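Local coordinates for hypothetical protein Cgl1923 (Corynebacterium glutamicum ATCC 13032, PDB 2P90), which is of unknown function but belongs to the PAC2 family, which also includes proteasome assembly chaperones, so a related protein-binding role is possible, at residues B[26-35]-B[103-112]; B[116-127]-B[179-190]. One frame throughout, in Å; residues are numbered along the deposited sequence.

Coming from the N terminus, the chain lays down segment 26-35, and 67 residues of helix, strand and loop follow before 103-112 returns beside it, closing interaction 1 in the middle of the large mixed sheet. Only the few residues 113-115 separate that closure from helix 116-129. The 51 residues between segments 116-127 and 179-190, largely strands and loops, lead to helix 179-189, which closes interaction 2. The two loops follow one another in series, neither nested nor crossed. Interaction 1 joins strands within the sheet; interaction 2 pairs two helices lying on one of its faces. They meet where Leu107 packs on Val123 and where Glu111 OE2 probably accepts a hydrogen bond from Ala179 N.

Interaction 1 of 2, residues B[26-35]-B[103-112]; sequences PTLIVALQGY and PFLMLSGPEP
With chi1 at -55°, Ile29 sends CG2 anti to its own nitrogen, and Met106, extended at first (chi1 -179°) and then bent at its end, brings CE to 3.4 Å from that CG2. The other branch of Ile29 goes to Phe104, CD1 lying 3.3 Å from ring atom CD1. Ile29, Ala31, Met106 and Ser108 share one face of the sheet, where Met106 and Ser108 touch helix 41-52. Leu28, Val30, Leu105 and Leu107 line the reverse face, where Leu28 CD1 rests 3.7 Å from Leu105 CB, and helix 116-129 lies against Leu28 and Leu107.

The backbones run parallel. Both backbone polar atoms of Ile29 are used, N donating to Leu105 O (2.7 Å) and O accepting from Leu107 N (2.8 Å). The bond from Gly109 N to Ala31 O is weak, but Gln33 N to Gly109 O and Glu111 N to Gln33 O (2.7 Å) restore the pairing. Past this point Glu111 turns its carboxylate past Tyr35 CB to salt bridges with Arg70 and Arg73 of the second subunit. The pair lies inside a mixed sheet with helices on both faces, a three-layer alpha/beta/alpha build in this PAC2-family protein.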
loop_
_atom_site.group_PDB
_atom_site.type_symbol
_atom_site.label_atom_id
_atom_site.label_comp_id
_atom_site.label_asym_id
_atom_site.label_seq_id
_atom_site.Cartn_x
_atom_site.Cartn_y
_atom_site.Cartn_z
ATOM N N PRO B 26 -10.860 31.380 -14.342
ATOM C CA PRO B 26 -10.993 30.064 -14.979
ATOM C C PRO B 26 -11.680 29.024 -14.076
ATOM O O PRO B 26 -11.812 29.205 -12.867
ATOM C CB PRO B 26 -9.542 29.673 -15.261
ATOM C CG PRO B 26 -8.779 30.358 -14.158
ATOM C CD PRO B 26 -9.453 31.688 -14.012
ATOM N N THR B 27 -12.175 27.965 -14.691
ATOM C CA THR B 27 -12.573 26.814 -13.909
ATOM C C THR B 27 -11.406 25.794 -13.876
ATOM O O THR B 27 -10.574 25.707 -14.812
ATOM C CB THR B 27 -13.977 26.233 -14.325
ATOM O OG1 THR B 27 -13.925 24.797 -14.515
ATOM C CG2 THR B 27 -14.489 26.890 -15.547
ATOM N N LEU B 28 -11.325 25.075 -12.758
ATOM C CA LEU B 28 -10.334 24.032 -12.611
ATOM C C LEU B 28 -10.991 22.674 -12.834
ATOM O O LEU B 28 -12.026 22.378 -12.251
ATOM C CB LEU B 28 -9.669 24.101 -11.242
ATOM C CG LEU B 28 -8.692 22.957 -10.851
ATOM C CD1 LEU B 28 -7.429 22.952 -11.687
ATOM C CD2 LEU B 28 -8.360 23.052 -9.380
ATOM N N ILE B 29 -10.344 21.857 -13.659
ATOM C CA ILE B 29 -10.690 20.449 -13.854
ATOM C C ILE B 29 -9.712 19.563 -13.092
ATOM O O ILE B 29 -8.501 19.702 -13.229
ATOM C CB ILE B 29 -10.666 20.115 -15.362
ATOM C CG1 ILE B 29 -11.603 21.104 -16.076
ATOM C CG2 ILE B 29 -11.038 18.639 -15.621
ATOM C CD1 ILE B 29 -11.371 21.139 -17.533
ATOM N N VAL B 30 -10.251 18.677 -12.269
ATOM C CA VAL B 30 -9.466 17.788 -11.490
ATOM C C VAL B 30 -9.703 16.380 -12.073
ATOM O O VAL B 30 -10.811 15.826 -11.988
ATOM C CB VAL B 30 -9.815 17.899 -9.968
ATOM C CG1 VAL B 30 -9.175 16.771 -9.173
ATOM C CG2 VAL B 30 -9.410 19.262 -9.392
ATOM N N ALA B 31 -8.640 15.837 -12.683
ATOM C CA ALA B 31 -8.629 14.496 -13.277
ATOM C C ALA B 31 -7.527 13.615 -12.640
ATOM O O ALA B 31 -6.418 13.516 -13.197
ATOM C CB ALA B 31 -8.398 14.606 -14.781
ATOM N N LEU B 32 -7.837 12.962 -11.513
ATOM C CA LEU B 32 -6.833 12.143 -10.776
ATOM C C LEU B 32 -7.043 10.675 -11.019
ATOM O O LEU B 32 -8.130 10.155 -10.763
ATOM C CB LEU B 32 -6.854 12.404 -9.247
ATOM C CG LEU B 32 -6.687 13.843 -8.759
ATOM C CD1 LEU B 32 -6.788 13.900 -7.204
ATOM C CD2 LEU B 32 -5.369 14.508 -9.273
ATOM N N GLN B 33 -5.991 10.013 -11.488
ATOM C CA GLN B 33 -6.046 8.608 -11.833
ATOM C C GLN B 33 -5.733 7.783 -10.557
ATOM O O GLN B 33 -4.887 8.163 -9.749
ATOM C CB GLN B 33 -5.070 8.360 -12.998
ATOM C CG GLN B 33 -5.136 6.974 -13.658
ATOM C CD GLN B 33 -3.901 6.686 -14.598
ATOM O OE1 GLN B 33 -3.230 7.625 -15.081
ATOM N NE2 GLN B 33 -3.618 5.395 -14.860
ATOM N N GLY B 34 -6.475 6.704 -10.333
ATOM C CA GLY B 34 -6.208 5.822 -9.207
ATOM C C GLY B 34 -7.392 5.513 -8.313
ATOM O O GLY B 34 -7.319 4.635 -7.435
ATOM N N TYR B 35 -8.496 6.204 -8.552
ATOM C CA TYR B 35 -9.684 6.049 -7.729
ATOM C C TYR B 35 -10.885 5.506 -8.496
ATOM O O TYR B 35 -11.355 4.394 -8.211
ATOM C CB TYR B 35 -10.032 7.377 -7.045
ATOM C CG TYR B 35 -11.322 7.312 -6.286
ATOM C CD1 TYR B 35 -11.509 6.352 -5.266
ATOM C CD2 TYR B 35 -12.373 8.169 -6.587
ATOM C CE1 TYR B 35 -12.688 6.272 -4.548
ATOM C CE2 TYR B 35 -13.592 8.083 -5.874
ATOM C CZ TYR B 35 -13.727 7.141 -4.855
ATOM O OH TYR B 35 -14.906 7.053 -4.138
ATOM N N PRO B 103 -8.662 30.208 -21.772
ATOM C CA PRO B 103 -7.921 29.420 -20.776
ATOM C C PRO B 103 -8.799 28.651 -19.793
ATOM O O PRO B 103 -9.834 29.138 -19.356
ATOM C CB PRO B 103 -7.097 30.483 -20.016
ATOM C CG PRO B 103 -7.896 31.777 -20.168
ATOM C CD PRO B 103 -8.597 31.664 -21.497
ATOM N N PHE B 104 -8.374 27.437 -19.466
ATOM C CA PHE B 104 -8.849 26.773 -18.264
ATOM C C PHE B 104 -7.701 26.038 -17.576
ATOM O O PHE B 104 -6.590 25.878 -18.121
ATOM C CB PHE B 104 -10.028 25.830 -18.538
ATOM C CG PHE B 104 -9.700 24.679 -19.451
ATOM C CD1 PHE B 104 -9.477 23.405 -18.928
ATOM C CD2 PHE B 104 -9.631 24.869 -20.839
ATOM C CE1 PHE B 104 -9.204 22.323 -19.776
ATOM C CE2 PHE B 104 -9.355 23.814 -21.704
ATOM C CZ PHE B 104 -9.133 22.530 -21.174
ATOM N N LEU B 105 -7.992 25.583 -16.367
ATOM C CA LEU B 105 -7.001 24.933 -15.537
ATOM C C LEU B 105 -7.276 23.437 -15.388
ATOM O O LEU B 105 -8.417 22.984 -15.218
ATOM C CB LEU B 105 -6.951 25.623 -14.179
ATOM C CG LEU B 105 -5.869 26.651 -13.988
ATOM C CD1 LEU B 105 -5.644 27.574 -15.162
ATOM C CD2 LEU B 105 -6.087 27.435 -12.671
ATOM N N MET B 106 -6.204 22.677 -15.434
ATOM C CA MET B 106 -6.295 21.258 -15.231
ATOM C C MET B 106 -5.252 20.749 -14.197
ATOM O O MET B 106 -4.047 21.025 -14.284
ATOM C CB MET B 106 -6.184 20.541 -16.588
ATOM C CG MET B 106 -6.301 19.035 -16.472
ATOM S SD MET B 106 -6.771 18.211 -18.012
ATOM C CE MET B 106 -8.330 17.647 -17.457
ATOM N N LEU B 107 -5.760 20.040 -13.200
ATOM C CA LEU B 107 -4.929 19.296 -12.282
ATOM C C LEU B 107 -5.096 17.819 -12.619
ATOM O O LEU B 107 -6.165 17.233 -12.445
ATOM C CB LEU B 107 -5.300 19.567 -10.822
ATOM C CG LEU B 107 -4.525 18.758 -9.780
ATOM C CD1 LEU B 107 -3.062 19.211 -9.735
ATOM C CD2 LEU B 107 -5.202 18.902 -8.410
ATOM N N SER B 108 -4.025 17.235 -13.139
ATOM C CA SER B 108 -4.112 15.873 -13.543
ATOM C C SER B 108 -2.829 15.128 -13.218
ATOM O O SER B 108 -1.788 15.715 -13.081
ATOM C CB SER B 108 -4.456 15.792 -15.024
ATOM O OG SER B 108 -3.387 16.269 -15.818
ATOM N N GLY B 109 -2.939 13.820 -13.138
ATOM C CA GLY B 109 -1.809 12.946 -12.823
ATOM C C GLY B 109 -2.340 11.972 -11.789
ATOM O O GLY B 109 -3.548 11.875 -11.640
ATOM N N PRO B 110 -1.450 11.240 -11.084
ATOM C CA PRO B 110 -1.923 10.225 -10.117
ATOM C C PRO B 110 -2.623 10.805 -8.882
ATOM O O PRO B 110 -2.131 11.808 -8.312
ATOM C CB PRO B 110 -0.616 9.573 -9.666
ATOM C CG PRO B 110 0.433 10.658 -9.882
ATOM C CD PRO B 110 0.027 11.257 -11.165
ATOM N N GLU B 111 -3.732 10.187 -8.462
ATOM C CA GLU B 111 -4.289 10.500 -7.142
ATOM C C GLU B 111 -3.172 10.247 -6.113
ATOM O O GLU B 111 -2.618 9.158 -6.110
ATOM C CB GLU B 111 -5.483 9.583 -6.818
ATOM C CG GLU B 111 -5.930 9.663 -5.369
ATOM C CD GLU B 111 -7.069 8.732 -5.006
ATOM O OE1 GLU B 111 -7.026 7.519 -5.350
ATOM O OE2 GLU B 111 -8.016 9.227 -4.340
ATOM N N PRO B 112 -2.826 11.227 -5.239
ATOM C CA PRO B 112 -1.807 10.917 -4.179
ATOM C C PRO B 112 -2.146 9.718 -3.299
ATOM O O PRO B 112 -3.319 9.544 -2.942
ATOM C CB PRO B 112 -1.810 12.187 -3.314
ATOM C CG PRO B 112 -2.184 13.287 -4.323
ATOM C CD PRO B 112 -3.257 12.641 -5.199
HETATM O O HOH W 1 -11.771 28.376 -17.911
#

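Interaction 2 of 2, residues B[116-127]-B[179-190]; sequences WGDFSNAVVDLV and ASLMLEKLLKDK
Ala179 sets its methyl over the indole of Trp116, CB 3.6 Å from the centroid of the five-membered ring and 12° off the ring normal, a clear CH-pi contact. This opens a helix-helix packing on one face of the mixed beta sheet, the two axes 9.1 Å apart and crossing at -53°, a value consistent with ridges of residues four apart fitting into each other's grooves: Trp116, Ser120 and Val124 against Met182 and Leu186, with Lys190 just past the helix end and Ala179, Leu183 and Leu187 alongside.

The indole is steadied by NE1, which donates to Pro112 O, and it also stacks with Tyr69 of the second subunit. Met182 runs across the start of helix 116-129: its SD sits 3.5 Å from Trp116 C, while CE comes up near the plane of the indole, at its edge. The small Ser120 lets the backbones come close, and its CB meets the CB of Leu183.

Further along, the packing is mostly aliphatic. Leu186, its CG anti to the nitrogen (chi1 -177°), pushes CD2 between two neighbours on the opposite helix, 3.4 Å from Asn121 OD1 and 3.5 Å from Val124 CG1. Leu183 bends its two methyls onto Val123, CD2 being 3.8 Å from Val123 CG1, and its CD1 also touches Val124. As the helices diverge, the Lys190 side chain passes along Val124 CG2, and Leu187 CD2 lies 4.1 Å from Val127 CG2.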
loop_
_atom_site.group_PDB
_atom_site.type_symbol
_atom_site.label_atom_id
_atom_site.label_comp_id
_atom_site.label_asym_id
_atom_site.label_seq_id
_atom_site.Cartn_x
_atom_site.Cartn_y
_atom_site.Cartn_z
ATOM N N TRP B 116 -3.310 13.486 2.130
ATOM C CA TRP B 116 -4.530 14.082 1.580
ATOM C C TRP B 116 -4.891 15.479 2.184
ATOM O O TRP B 116 -5.347 16.347 1.452
ATOM C CB TRP B 116 -5.698 13.117 1.683
ATOM C CG TRP B 116 -5.667 11.967 0.686
ATOM C CD1 TRP B 116 -4.659 11.644 -0.231
ATOM C CD2 TRP B 116 -6.667 10.975 0.532
ATOM N NE1 TRP B 116 -5.003 10.508 -0.935
ATOM C CE2 TRP B 116 -6.225 10.078 -0.487
ATOM C CE3 TRP B 116 -7.890 10.732 1.166
ATOM C CZ2 TRP B 116 -6.985 8.978 -0.888
ATOM C CZ3 TRP B 116 -8.638 9.612 0.773
ATOM C CH2 TRP B 116 -8.183 8.761 -0.236
ATOM N N GLY B 117 -4.637 15.678 3.490
ATOM C CA GLY B 117 -4.785 16.954 4.171
ATOM C C GLY B 117 -3.915 18.061 3.603
ATOM O O GLY B 117 -4.429 19.073 3.166
ATOM N N ASP B 118 -2.590 17.882 3.603
ATOM C CA ASP B 118 -1.700 18.867 2.990
ATOM C C ASP B 118 -1.991 19.057 1.505
ATOM O O ASP B 118 -1.912 20.170 1.006
ATOM C CB ASP B 118 -0.231 18.503 3.186
ATOM C CG ASP B 118 0.183 18.429 4.677
ATOM O OD1 ASP B 118 -0.469 19.054 5.535
ATOM O OD2 ASP B 118 1.173 17.729 4.991
ATOM N N PHE B 119 -2.343 17.977 0.814
ATOM C CA PHE B 119 -2.624 18.029 -0.624
ATOM C C PHE B 119 -3.873 18.846 -0.960
ATOM O O PHE B 119 -3.843 19.703 -1.841
ATOM C CB PHE B 119 -2.749 16.609 -1.219
ATOM C CG PHE B 119 -3.126 16.605 -2.661
ATOM C CD1 PHE B 119 -2.202 16.995 -3.635
ATOM C CD2 PHE B 119 -4.419 16.215 -3.066
ATOM C CE1 PHE B 119 -2.563 17.015 -4.989
ATOM C CE2 PHE B 119 -4.790 16.251 -4.406
ATOM C CZ PHE B 119 -3.871 16.639 -5.372
ATOM N N SER B 120 -4.975 18.558 -0.285
ATOM C CA SER B 120 -6.189 19.292 -0.543
ATOM C C SER B 120 -6.023 20.764 -0.105
ATOM O O SER B 120 -6.456 21.660 -0.813
ATOM C CB SER B 120 -7.343 18.597 0.133
ATOM O OG SER B 120 -7.226 18.811 1.498
ATOM N N ASN B 121 -5.315 21.025 0.995
ATOM C CA ASN B 121 -4.929 22.394 1.316
ATOM C C ASN B 121 -4.040 23.101 0.285
ATOM O O ASN B 121 -4.237 24.259 0.033
ATOM C CB ASN B 121 -4.366 22.502 2.728
ATOM C CG ASN B 121 -5.459 22.358 3.789
ATOM O OD1 ASN B 121 -6.368 23.180 3.868
ATOM N ND2 ASN B 121 -5.376 21.319 4.599
ATOM N N ALA B 122 -3.059 22.408 -0.289
ATOM C CA ALA B 122 -2.203 22.987 -1.304
ATOM C C ALA B 122 -3.018 23.316 -2.560
ATOM O O ALA B 122 -2.780 24.345 -3.242
ATOM C CB ALA B 122 -1.060 22.025 -1.647
ATOM N N VAL B 123 -3.981 22.439 -2.866
ATOM C CA VAL B 123 -4.825 22.673 -4.014
ATOM C C VAL B 123 -5.755 23.891 -3.813
ATOM O O VAL B 123 -5.923 24.704 -4.743
ATOM C CB VAL B 123 -5.559 21.413 -4.534
ATOM C CG1 VAL B 123 -6.498 21.816 -5.669
ATOM C CG2 VAL B 123 -4.540 20.416 -5.071
ATOM N N VAL B 124 -6.310 24.045 -2.611
ATOM C CA VAL B 124 -7.081 25.242 -2.369
ATOM C C VAL B 124 -6.253 26.525 -2.391
ATOM O O VAL B 124 -6.740 27.515 -2.900
ATOM C CB VAL B 124 -8.132 25.178 -1.213
ATOM C CG1 VAL B 124 -8.643 23.774 -0.987
ATOM C CG2 VAL B 124 -7.600 25.763 0.034
ATOM N N ASP B 125 -5.002 26.507 -1.931
ATOM C CA ASP B 125 -4.170 27.708 -2.081
ATOM C C ASP B 125 -3.942 28.057 -3.550
ATOM O O ASP B 125 -3.742 29.229 -3.888
ATOM C CB ASP B 125 -2.792 27.590 -1.424
ATOM C CG ASP B 125 -2.855 27.305 0.066
ATOM O OD1 ASP B 125 -3.813 27.769 0.769
ATOM O OD2 ASP B 125 -1.917 26.594 0.517
ATOM N N LEU B 126 -3.927 27.031 -4.406
ATOM C CA LEU B 126 -3.699 27.256 -5.823
ATOM C C LEU B 126 -4.946 27.825 -6.506
ATOM O O LEU B 126 -4.806 28.716 -7.362
ATOM C CB LEU B 126 -3.170 26.002 -6.541
ATOM C CG LEU B 126 -1.717 25.608 -6.277
ATOM C CD1 LEU B 126 -1.428 24.195 -6.787
ATOM C CD2 LEU B 126 -0.760 26.623 -6.881
ATOM N N VAL B 127 -6.140 27.347 -6.122
ATOM C CA VAL B 127 -7.355 27.916 -6.679
ATOM C C VAL B 127 -7.555 29.397 -6.294
ATOM O O VAL B 127 -8.018 30.204 -7.128
ATOM C CB VAL B 127 -8.673 27.067 -6.476
ATOM C CG1 VAL B 127 -8.405 25.591 -6.274
ATOM C CG2 VAL B 127 -9.646 27.670 -5.437
ATOM N N ALA B 179 -8.868 11.480 -2.580
ATOM C CA ALA B 179 -8.227 12.751 -2.420
ATOM C C ALA B 179 -9.087 13.837 -3.020
ATOM O O ALA B 179 -9.185 14.931 -2.455
ATOM C CB ALA B 179 -6.852 12.732 -3.086
ATOM N N SER B 180 -9.717 13.556 -4.162
ATOM C CA SER B 180 -10.606 14.550 -4.758
ATOM C C SER B 180 -11.891 14.838 -3.937
ATOM O O SER B 180 -12.335 15.984 -3.908
ATOM C CB SER B 180 -10.950 14.187 -6.190
ATOM O OG SER B 180 -11.628 12.949 -6.219
ATOM N N LEU B 181 -12.482 13.808 -3.314
ATOM C CA LEU B 181 -13.651 13.984 -2.437
ATOM C C LEU B 181 -13.301 14.834 -1.208
ATOM O O LEU B 181 -14.050 15.755 -0.847
ATOM C CB LEU B 181 -14.245 12.643 -2.019
ATOM C CG LEU B 181 -15.012 11.929 -3.147
ATOM C CD1 LEU B 181 -15.185 10.473 -2.871
ATOM C CD2 LEU B 181 -16.386 12.594 -3.399
ATOM N N MET B 182 -12.130 14.579 -0.616
ATOM C CA MET B 182 -11.622 15.420 0.474
ATOM C C MET B 182 -11.492 16.865 -0.020
ATOM O O MET B 182 -11.827 17.809 0.699
ATOM C CB MET B 182 -10.257 14.911 1.015
ATOM C CG MET B 182 -9.779 15.703 2.264
ATOM S SD MET B 182 -8.277 15.230 3.177
ATOM C CE MET B 182 -8.811 13.679 3.861
ATOM N N LEU B 183 -10.967 17.042 -1.229
ATOM C CA LEU B 183 -10.745 18.379 -1.743
ATOM C C LEU B 183 -12.095 19.092 -1.965
ATOM O O LEU B 183 -12.238 20.292 -1.646
ATOM C CB LEU B 183 -9.921 18.327 -3.022
ATOM C CG LEU B 183 -9.891 19.547 -3.933
ATOM C CD1 LEU B 183 -9.228 20.750 -3.253
ATOM C CD2 LEU B 183 -9.220 19.213 -5.314
ATOM N N GLU B 184 -13.070 18.330 -2.470
ATOM C CA GLU B 184 -14.441 18.809 -2.658
ATOM C C GLU B 184 -15.007 19.309 -1.353
ATOM O O GLU B 184 -15.451 20.440 -1.294
ATOM C CB GLU B 184 -15.370 17.724 -3.207
ATOM C CG GLU B 184 -15.157 17.416 -4.662
ATOM C CD GLU B 184 -16.312 16.645 -5.216
ATOM O OE1 GLU B 184 -17.454 17.190 -5.153
ATOM O OE2 GLU B 184 -16.101 15.528 -5.731
ATOM N N LYS B 185 -14.968 18.476 -0.312
ATOM C CA LYS B 185 -15.466 18.873 0.993
ATOM C C LYS B 185 -14.786 20.128 1.541
ATOM O O LYS B 185 -15.440 20.955 2.150
ATOM C CB LYS B 185 -15.390 17.720 1.994
ATOM C CG LYS B 185 -16.513 17.786 3.027
ATOM C CD LYS B 185 -16.340 16.777 4.142
ATOM C CE LYS B 185 -17.171 17.188 5.367
ATOM N NZ LYS B 185 -16.830 18.565 5.854
ATOM N N LEU B 186 -13.487 20.289 1.305
ATOM C CA LEU B 186 -12.777 21.474 1.803
ATOM C C LEU B 186 -13.138 22.776 1.033
ATOM O O LEU B 186 -13.156 23.881 1.599
ATOM C CB LEU B 186 -11.273 21.224 1.768
ATOM C CG LEU B 186 -10.319 22.286 2.308
ATOM C CD1 LEU B 186 -10.500 22.510 3.833
ATOM C CD2 LEU B 186 -8.887 21.908 1.988
ATOM N N LEU B 187 -13.398 22.633 -0.261
ATOM C CA LEU B 187 -13.785 23.757 -1.106
ATOM C C LEU B 187 -15.164 24.205 -0.654
ATOM O O LEU B 187 -15.340 25.365 -0.324
ATOM C CB LEU B 187 -13.739 23.390 -2.605
ATOM C CG LEU B 187 -12.350 23.394 -3.252
ATOM C CD1 LEU B 187 -12.259 22.613 -4.563
ATOM C CD2 LEU B 187 -11.846 24.816 -3.439
ATOM N N LYS B 188 -16.108 23.275 -0.564
ATOM C CA LYS B 188 -17.411 23.556 0.036
ATOM C C LYS B 188 -17.285 24.305 1.383
ATOM O O LYS B 188 -17.720 25.464 1.496
ATOM C CB LYS B 188 -18.230 22.274 0.180
ATOM C CG LYS B 188 -19.565 22.460 0.887
ATOM C CD LYS B 188 -20.289 21.121 1.031
ATOM C CE LYS B 188 -19.790 20.339 2.262
ATOM N NZ LYS B 188 -20.700 20.472 3.472
ATOM N N ASP B 189 -16.663 23.664 2.376
ATOM C CA ASP B 189 -16.500 24.234 3.708
ATOM C C ASP B 189 -15.841 25.606 3.682
ATOM O O ASP B 189 -16.030 26.407 4.590
ATOM C CB ASP B 189 -15.655 23.303 4.591
ATOM C CG ASP B 189 -16.347 21.991 4.913
ATOM O OD1 ASP B 189 -17.527 21.824 4.535
ATOM O OD2 ASP B 189 -15.704 21.120 5.552
ATOM N N LYS B 190 -15.033 25.881 2.673
ATOM C CA LYS B 190 -14.437 27.205 2.569
ATOM C C LYS B 190 -15.318 28.213 1.811
ATOM O O LYS B 190 -14.885 29.343 1.560
ATOM C CB LYS B 190 -13.046 27.125 1.938
ATOM C CG LYS B 190 -11.898 26.988 2.938
ATOM C CD LYS B 190 -10.635 26.508 2.232
ATOM C CE LYS B 190 -9.471 26.338 3.202
ATOM N NZ LYS B 190 -8.516 27.488 3.169
#